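Local coordinates for uncharacterized protein (PDB 3QFK) that is of unestablished function but, as a putative 5'-nucleotidase, joins a two-metal calcineurin-like phosphoesterase domain to a 5'-nucleotidase C-terminal domain, at residues 22-27 / 242-247; 70-75 / 205-210; 325-330 / 371-376. All coordinates share one frame; numbering follows the deposited sequence.

Contact 1 (22-27 / 242-247); sequences FYVVSD and IFITGH. With MN (manganese (II) ion), chain C; ZN (zinc ion), chain B.
Asp27 and His247 meet where two strands from different sheets run out into the metal site. The backbone N of His247 donates to Asp27 OD2 at 3.0 Å, reaching it on the syn side and only 20° out of the carboxylate plane. Ser26 OG gives a second hydrogen bond to the same oxygen, 2.6 Å from OD2 of Asp27, and comes from the other face of that plane. Asp27 OD1 binds the zinc ion at 2.2 Å, and this bond and the two on OD2 together hold the carboxylate in orientation. On the other segment, His247 has CG anti to its backbone N (chi1 -175°), which carries the ring to the manganese ion, with ND1 2.5 Å from it; its far nitrogen, NE2, is hydrogen-bonded to Glu226. Water 1 lies between the metals, 2.5 Å from manganese and 2.4 Å from zinc, and donates a hydrogen bond to His247 O.

Gly246 CA lies 3.6 Å from Ser26 OG, and a CB here would point at Ser26 OG and Asp27 OD2 and run into both. Further back, segments 22-27 and 242-247 run nearly parallel, 9° apart, and their strands meet through side chains alone. Those of Val24 and Ile244 run past one another in opposed senses, meeting at CG2 of each. Farther from the metals, the CD1 methyl of Ile242 lies over one face of the Phe22 ring in a CH-pi contact, while Val274 and Leu276 of strand 270-278 close in beside this pair. This apolar layer joins the two sheets behind the metal site. The chemistry that follows is a division of labour within one carboxylate: OD2 is held by two protein donors, which leaves OD1 to bind the zinc ion.

Contact 2 (70-75 / 205-210); sequences NGDFLQ and CYHGGF. With MN (manganese (II) ion), chain C; ZN (zinc ion), chain B.
His207 swings its ring toward Asn70 because CG stands opposite the backbone N (chi1 -172°), and a chi2 of 83° turns ND1 to the carbonyl of that residue. The resulting bond from His207 ND1 to Asn70 O is short, 2.6 Å, and nearly straight at 165°; the acceptor lies at the ring edge, in the imidazole plane. Since ND1 is the donor, NE2 at the other end of the ring is turned to the manganese ion, 2.4 Å away. Asn70 thereby acts as a second-shell residue that fixes the rotation of a metal ligand.

The side chain of Asn70 adds a bond in the reverse direction: ND2 reaches Tyr206 O at 3.2 Å, with the oxygen near the amide plane of Asn70 but the donor well above the carbonyl plane of Tyr206. The main polar partner of this amide is Thr106, outside the two segments. Gly71 passes close to the imidazole, its CA 3.6 Å from His207 ND1, and its backbone angles suit glycine. Beyond it, Asp72 crosses His207 at about a right angle, and its OD2 bridges the metals, 2.4 Å from manganese and 2.3 Å from zinc, while OD1 has His110 as its main partner. Asn109 and His247 complete the protein ligands of manganese. A bridging aspartate between two metals, served by histidines and an asparagine from loops at strand ends, is the hallmark of the calcineurin-like metallophosphoesterase site.

Contact 3 (325-330 / 371-376); sequences PYDMTI and FKQVVT
Met328 and Phe371 form an antiparallel hydrogen-bonded pair, with Met328 N donating to Phe371 O at 2.8 Å and Phe371 N returning a bond to Met328 O at 3.1 Å. This is a small two-stranded antiparallel ribbon, strands 328-329 and 370-371, within the 5'-nucleotidase C-terminal domain. Neither bond is straight, both bending to 142° at the hydrogen, and the second meets Met328 O from well above the carbonyl plane.

Both side chains of the pair leave the ribbon on the same face and lie alongside each other, pointing the same way. Met328, a selenomethionine in the model, bends at chi3 (-57°), which curls its CE methyl back to the edge of the Phe371 ring, 3.6 Å from CD2. Val375 CG1 lies over one face of that ring, within the same segment. Phe343 of helix 342-355 packs on Met328 and also meets the Phe371 ring edge-to-face, while Asp379 and Asn383 of helix 377-383 touch Phe371 as well. The pair therefore seats the ribbon on two helices.

The exposed margin of the ribbon is formed by Asp327, Lys372 and Gln373. The side chains of Asp327 and Lys372 run side by side, but the contact is made by the carboxylate and the root of the lysine: Asp327 OD1 is 3.2 Å from Lys372 CA. Further along, the Lys372 and Thr329 side chains cross at a slant, with CG nearest OG1, and Gln373 CG packs against the backbone of Tyr326. The carboxylate of Asp327 is steadied from its own segment by an Asx turn, its OD2 taking the backbone N of Thr329 from above the carboxylate plane. The hydroxyl of the same threonine adds a second bond on the syn side, Thr329 OG1 to Asp327 OD2 at 2.8 Å.

Contacts 1 and 2 are two parts of one metal centre, 8 Å apart between centres, and contact 2 is nested along the chain inside the loop that contact 1 closes. Strands 201-207 and 242-244 are neighbours in the six-stranded mixed sheet, while 19-25 and 64-69 adjoin in the five-stranded one. Contact 1 joins strands of the two sheets, contact 2 the loop after strand 64-69 to the end of strand 201-207, and both reach the manganese and zinc ions and their waters. Contact 3 follows later in the chain, in the 5'-nucleotidase C-terminal domain, its centre about 40 Å from that of contact 1 and 36 Å from that of contact 2, well away from the metals.

Contact 1 (22-27 / 242-247)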
# COMPACT_ATOMS: atom_id res chain seq x y z
N PHE A 22 -16.12 -18.00 -7.33
CA PHE A 22 -15.73 -16.61 -7.24
C PHE A 22 -14.22 -16.54 -7.16
O PHE A 22 -13.63 -17.10 -6.25
CB PHE A 22 -16.30 -15.96 -5.98
CG PHE A 22 -17.79 -15.82 -5.99
CD1 PHE A 22 -18.61 -16.85 -5.53
CD2 PHE A 22 -18.38 -14.64 -6.41
CE1 PHE A 22 -19.98 -16.71 -5.52
CE2 PHE A 22 -19.77 -14.49 -6.39
CZ PHE A 22 -20.57 -15.52 -5.95
N TYR A 23 -13.59 -15.87 -8.12
CA TYR A 23 -12.17 -15.71 -8.12
C TYR A 23 -11.84 -14.28 -7.78
O TYR A 23 -12.48 -13.35 -8.31
CB TYR A 23 -11.60 -16.06 -9.48
CG TYR A 23 -11.76 -17.52 -9.86
CD1 TYR A 23 -12.85 -17.96 -10.59
CD2 TYR A 23 -10.76 -18.44 -9.55
CE1 TYR A 23 -12.97 -19.27 -10.97
CE2 TYR A 23 -10.87 -19.75 -9.92
CZ TYR A 23 -11.99 -20.16 -10.65
OH TYR A 23 -12.13 -21.45 -11.01
N VAL A 24 -10.84 -14.08 -6.93
CA VAL A 24 -10.49 -12.73 -6.53
C VAL A 24 -9.01 -12.47 -6.48
O VAL A 24 -8.22 -13.32 -6.05
CB VAL A 24 -11.14 -12.34 -5.17
CG1 VAL A 24 -10.58 -13.16 -4.05
CG2 VAL A 24 -10.92 -10.83 -4.87
N VAL A 25 -8.62 -11.32 -7.06
CA VAL A 25 -7.27 -10.83 -6.95
C VAL A 25 -7.39 -9.53 -6.18
O VAL A 25 -8.45 -8.89 -6.16
CB VAL A 25 -6.53 -10.66 -8.28
CG1 VAL A 25 -6.27 -12.05 -8.89
CG2 VAL A 25 -7.26 -9.68 -9.24
N SER A 26 -6.34 -9.20 -5.46
CA SER A 26 -6.33 -7.97 -4.70
C SER A 26 -4.94 -7.41 -4.64
O SER A 26 -3.96 -8.14 -4.76
CB SER A 26 -6.84 -8.21 -3.27
OG SER A 26 -6.92 -6.99 -2.55
N ASP A 27 -4.86 -6.11 -4.49
CA ASP A 27 -3.59 -5.43 -4.36
C ASP A 27 -2.56 -5.84 -5.42
O ASP A 27 -1.40 -6.12 -5.11
CB ASP A 27 -3.04 -5.66 -2.95
CG ASP A 27 -3.94 -5.11 -1.88
OD1 ASP A 27 -3.71 -3.97 -1.46
OD2 ASP A 27 -4.89 -5.80 -1.45
N ILE A 242 -19.73 -14.81 1.99
CA ILE A 242 -18.34 -14.65 1.52
C ILE A 242 -17.83 -13.26 1.93
O ILE A 242 -18.49 -12.24 1.65
CB ILE A 242 -18.22 -14.76 0.00
CG1 ILE A 242 -18.89 -16.05 -0.52
CG2 ILE A 242 -16.78 -14.73 -0.41
CD1 ILE A 242 -18.88 -16.16 -2.05
N PHE A 243 -16.69 -13.23 2.63
CA PHE A 243 -16.03 -11.98 3.08
C PHE A 243 -14.67 -11.88 2.35
O PHE A 243 -13.72 -12.61 2.66
CB PHE A 243 -15.87 -11.96 4.61
CG PHE A 243 -15.58 -10.59 5.18
CD1 PHE A 243 -16.48 -9.56 5.01
CD2 PHE A 243 -14.46 -10.34 5.93
CE1 PHE A 243 -16.24 -8.30 5.53
CE2 PHE A 243 -14.23 -9.08 6.47
CZ PHE A 243 -15.11 -8.07 6.26
N ILE A 244 -14.60 -11.01 1.34
CA ILE A 244 -13.40 -10.83 0.54
C ILE A 244 -12.70 -9.62 1.09
O ILE A 244 -13.34 -8.59 1.29
CB ILE A 244 -13.76 -10.64 -0.95
CG1 ILE A 244 -14.23 -11.99 -1.52
CG2 ILE A 244 -12.59 -10.09 -1.76
CD1 ILE A 244 -14.87 -11.88 -2.89
N THR A 245 -11.42 -9.76 1.41
CA THR A 245 -10.65 -8.67 1.99
C THR A 245 -9.34 -8.43 1.24
O THR A 245 -8.96 -9.19 0.33
CB THR A 245 -10.35 -8.94 3.50
OG1 THR A 245 -9.57 -10.14 3.65
CG2 THR A 245 -11.65 -9.10 4.26
N GLY A 246 -8.66 -7.35 1.61
CA GLY A 246 -7.38 -6.99 0.98
C GLY A 246 -6.67 -6.02 1.89
O GLY A 246 -6.80 -6.13 3.11
N HIS A 247 -5.93 -5.10 1.30
CA HIS A 247 -5.24 -4.02 2.01
C HIS A 247 -3.99 -4.40 2.83
O HIS A 247 -2.98 -3.72 2.76
CB HIS A 247 -6.23 -3.23 2.90
CG HIS A 247 -5.63 -2.03 3.56
ND1 HIS A 247 -5.12 -0.97 2.83
CD2 HIS A 247 -5.47 -1.71 4.87
CE1 HIS A 247 -4.66 -0.06 3.66
NE2 HIS A 247 -4.86 -0.47 4.91
MN MN C . -4.59 -0.74 0.44
ZN ZN B . -2.08 -2.52 -1.17
O HOH W 1 -2.55 -1.99 1.07
O HOH W 2 -0.48 -0.95 -0.29

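Contact 2 (70-75 / 205-210)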
# COMPACT_ATOMS: atom_id res chain seq x y z
N ASN A 70 -10.03 -6.59 -6.02
CA ASN A 70 -10.38 -5.94 -4.74
C ASN A 70 -9.59 -4.70 -4.32
O ASN A 70 -9.37 -4.47 -3.12
CB ASN A 70 -10.39 -7.01 -3.64
CG ASN A 70 -11.08 -6.54 -2.36
OD1 ASN A 70 -12.11 -5.85 -2.40
ND2 ASN A 70 -10.52 -6.94 -1.22
N GLY A 71 -9.18 -3.88 -5.28
CA GLY A 71 -8.52 -2.61 -4.97
C GLY A 71 -7.00 -2.56 -4.98
O GLY A 71 -6.33 -3.58 -4.96
N ASP A 72 -6.47 -1.34 -4.96
CA ASP A 72 -5.03 -1.10 -5.05
C ASP A 72 -4.50 -1.66 -6.37
O ASP A 72 -3.54 -2.42 -6.39
CB ASP A 72 -4.28 -1.63 -3.83
CG ASP A 72 -4.27 -0.64 -2.69
OD1 ASP A 72 -4.95 0.39 -2.80
OD2 ASP A 72 -3.55 -0.86 -1.72
N PHE A 73 -5.15 -1.25 -7.47
CA PHE A 73 -4.79 -1.70 -8.80
C PHE A 73 -4.14 -0.60 -9.67
O PHE A 73 -3.51 -0.90 -10.68
CB PHE A 73 -6.05 -2.23 -9.54
CG PHE A 73 -7.10 -1.17 -9.84
CD1 PHE A 73 -7.01 -0.39 -10.99
CD2 PHE A 73 -8.14 -0.95 -8.97
CE1 PHE A 73 -7.98 0.60 -11.26
CE2 PHE A 73 -9.12 0.03 -9.24
CZ PHE A 73 -9.01 0.81 -10.39
N LEU A 74 -4.27 0.65 -9.25
CA LEU A 74 -3.84 1.77 -10.08
C LEU A 74 -2.45 2.35 -9.82
O LEU A 74 -1.97 3.13 -10.62
CB LEU A 74 -4.91 2.88 -9.94
CG LEU A 74 -4.97 4.07 -10.87
CD1 LEU A 74 -5.07 3.64 -12.32
CD2 LEU A 74 -6.18 4.96 -10.49
N GLN A 75 -1.81 1.94 -8.73
CA GLN A 75 -0.51 2.44 -8.33
C GLN A 75 0.32 1.35 -7.64
O GLN A 75 -0.23 0.44 -7.03
CB GLN A 75 -0.69 3.61 -7.34
CG GLN A 75 0.60 4.25 -6.77
CD GLN A 75 1.24 3.48 -5.62
OE1 GLN A 75 0.60 2.67 -4.97
NE2 GLN A 75 2.50 3.75 -5.36
N CYS A 205 -17.16 -7.28 -0.27
CA CYS A 205 -15.82 -7.07 -0.83
C CYS A 205 -15.31 -5.78 -0.21
O CYS A 205 -15.76 -4.69 -0.55
CB CYS A 205 -15.84 -6.93 -2.36
SG CYS A 205 -16.35 -8.44 -3.21
N TYR A 206 -14.39 -5.95 0.73
CA TYR A 206 -13.85 -4.87 1.53
C TYR A 206 -12.38 -4.70 1.30
O TYR A 206 -11.61 -5.64 1.50
CB TYR A 206 -14.12 -5.23 3.00
CG TYR A 206 -13.52 -4.32 4.05
CD1 TYR A 206 -13.65 -2.93 3.96
CD2 TYR A 206 -12.90 -4.85 5.19
CE1 TYR A 206 -13.12 -2.08 4.96
CE2 TYR A 206 -12.38 -4.02 6.20
CZ TYR A 206 -12.51 -2.65 6.08
OH TYR A 206 -11.99 -1.84 7.06
N HIS A 207 -11.98 -3.51 0.82
CA HIS A 207 -10.59 -3.22 0.69
C HIS A 207 -10.10 -2.73 2.06
O HIS A 207 -9.96 -1.52 2.31
CB HIS A 207 -10.25 -2.18 -0.35
CG HIS A 207 -8.78 -2.08 -0.55
ND1 HIS A 207 -8.10 -2.94 -1.39
CD2 HIS A 207 -7.83 -1.34 0.09
CE1 HIS A 207 -6.80 -2.69 -1.31
NE2 HIS A 207 -6.62 -1.73 -0.42
N GLY A 208 -9.95 -3.70 2.94
CA GLY A 208 -9.48 -3.47 4.30
C GLY A 208 -9.27 -4.86 4.86
O GLY A 208 -9.66 -5.87 4.23
N GLY A 209 -8.69 -4.93 6.04
CA GLY A 209 -8.38 -6.20 6.65
C GLY A 209 -8.90 -6.37 8.06
O GLY A 209 -9.98 -5.86 8.42
N PHE A 210 -8.12 -7.09 8.85
CA PHE A 210 -8.51 -7.48 10.18
C PHE A 210 -7.63 -6.84 11.24
O PHE A 210 -6.42 -6.88 11.14
CB PHE A 210 -8.47 -9.00 10.29
CG PHE A 210 -9.30 -9.69 9.25
CD1 PHE A 210 -10.69 -9.66 9.32
CD2 PHE A 210 -8.71 -10.37 8.21
CE1 PHE A 210 -11.46 -10.29 8.37
CE2 PHE A 210 -9.49 -11.01 7.24
CZ PHE A 210 -10.85 -10.97 7.33
MN MN C . -4.59 -0.74 0.44
ZN ZN B . -2.08 -2.52 -1.17
O HOH W 2 -0.48 -0.95 -0.29
O HOH W 1 -2.55 -1.99 1.07

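Contact 3 (325-330 / 371-376)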
# COMPACT_ATOMS: atom_id res chain seq x y z
N PRO A 325 31.05 9.13 -8.26
CA PRO A 325 32.48 8.84 -8.05
C PRO A 325 32.69 7.63 -7.14
O PRO A 325 33.65 6.89 -7.31
CB PRO A 325 33.01 10.11 -7.40
CG PRO A 325 31.81 10.73 -6.76
CD PRO A 325 30.66 10.40 -7.65
N TYR A 326 31.78 7.43 -6.19
CA TYR A 326 31.86 6.30 -5.27
C TYR A 326 30.53 5.58 -5.15
O TYR A 326 29.48 6.07 -5.59
CB TYR A 326 32.34 6.77 -3.89
CG TYR A 326 31.56 7.95 -3.35
CD1 TYR A 326 30.31 7.77 -2.79
CD2 TYR A 326 32.09 9.24 -3.38
CE1 TYR A 326 29.58 8.85 -2.28
CE2 TYR A 326 31.38 10.33 -2.88
CZ TYR A 326 30.12 10.12 -2.33
OH TYR A 326 29.40 11.18 -1.82
N ASP A 327 30.58 4.40 -4.53
CA ASP A 327 29.42 3.54 -4.35
C ASP A 327 28.65 3.93 -3.08
O ASP A 327 29.23 4.51 -2.16
CB ASP A 327 29.90 2.09 -4.20
CG ASP A 327 28.79 1.08 -4.37
OD1 ASP A 327 28.49 0.72 -5.53
OD2 ASP A 327 28.27 0.58 -3.35
N MSE A 328 27.35 3.64 -3.06
CA MSE A 328 26.48 3.88 -1.89
C MSE A 328 25.45 2.77 -1.75
O MSE A 328 24.28 3.03 -1.44
CB MSE A 328 25.74 5.21 -1.99
CG MSE A 328 26.59 6.44 -1.84
SE MSE A 328 25.42 7.97 -1.61
CE MSE A 328 24.37 7.77 -3.24
N THR A 329 25.89 1.54 -1.98
CA THR A 329 25.00 0.39 -1.91
C THR A 329 24.63 0.03 -0.47
O THR A 329 25.39 0.30 0.46
CB THR A 329 25.65 -0.84 -2.57
OG1 THR A 329 25.84 -0.58 -3.97
CG2 THR A 329 24.78 -2.08 -2.40
N ILE A 330 23.44 -0.53 -0.31
CA ILE A 330 22.96 -1.01 0.96
C ILE A 330 22.98 -2.53 0.89
O ILE A 330 22.19 -3.13 0.17
CB ILE A 330 21.55 -0.53 1.27
CG1 ILE A 330 21.55 0.97 1.60
CG2 ILE A 330 20.97 -1.30 2.45
CD1 ILE A 330 20.22 1.48 2.07
N PHE A 371 22.56 3.19 -4.07
CA PHE A 371 23.05 3.41 -5.42
C PHE A 371 24.44 2.83 -5.59
O PHE A 371 25.24 2.79 -4.65
CB PHE A 371 23.15 4.90 -5.79
CG PHE A 371 21.83 5.63 -5.87
CD1 PHE A 371 20.71 5.04 -6.41
CD2 PHE A 371 21.77 6.98 -5.53
CE1 PHE A 371 19.51 5.75 -6.51
CE2 PHE A 371 20.57 7.69 -5.64
CZ PHE A 371 19.45 7.07 -6.13
N LYS A 372 24.72 2.39 -6.80
CA LYS A 372 26.02 1.91 -7.18
C LYS A 372 26.56 3.09 -7.94
O LYS A 372 25.88 4.11 -8.06
CB LYS A 372 25.90 0.67 -8.07
CG LYS A 372 25.29 -0.53 -7.33
CD LYS A 372 24.93 -1.69 -8.25
CE LYS A 372 23.75 -1.33 -9.15
NZ LYS A 372 23.29 -2.50 -9.93
N GLN A 373 27.77 2.97 -8.47
CA GLN A 373 28.35 4.09 -9.20
C GLN A 373 27.50 4.47 -10.41
O GLN A 373 27.30 5.66 -10.65
CB GLN A 373 29.80 3.80 -9.56
CG GLN A 373 30.63 3.54 -8.30
CD GLN A 373 32.12 3.55 -8.53
OE1 GLN A 373 32.64 4.38 -9.28
NE2 GLN A 373 32.82 2.65 -7.85
N VAL A 374 27.00 3.49 -11.17
CA VAL A 374 26.10 3.81 -12.29
C VAL A 374 24.67 3.73 -11.75
O VAL A 374 24.23 2.70 -11.22
CB VAL A 374 26.29 2.90 -13.53
CG1 VAL A 374 25.29 3.26 -14.61
CG2 VAL A 374 27.71 3.00 -14.07
N VAL A 375 23.96 4.86 -11.83
CA VAL A 375 22.60 4.97 -11.34
C VAL A 375 21.66 5.00 -12.54
O VAL A 375 21.82 5.82 -13.44
CB VAL A 375 22.44 6.25 -10.52
CG1 VAL A 375 21.01 6.41 -10.01
CG2 VAL A 375 23.43 6.28 -9.36
N THR A 376 20.71 4.06 -12.58
CA THR A 376 19.70 4.03 -13.66
C THR A 376 18.31 4.41 -13.07
O THR A 376 18.15 4.46 -11.84
CB THR A 376 19.60 2.65 -14.30
OG1 THR A 376 19.06 1.72 -13.35
CG2 THR A 376 20.97 2.14 -14.79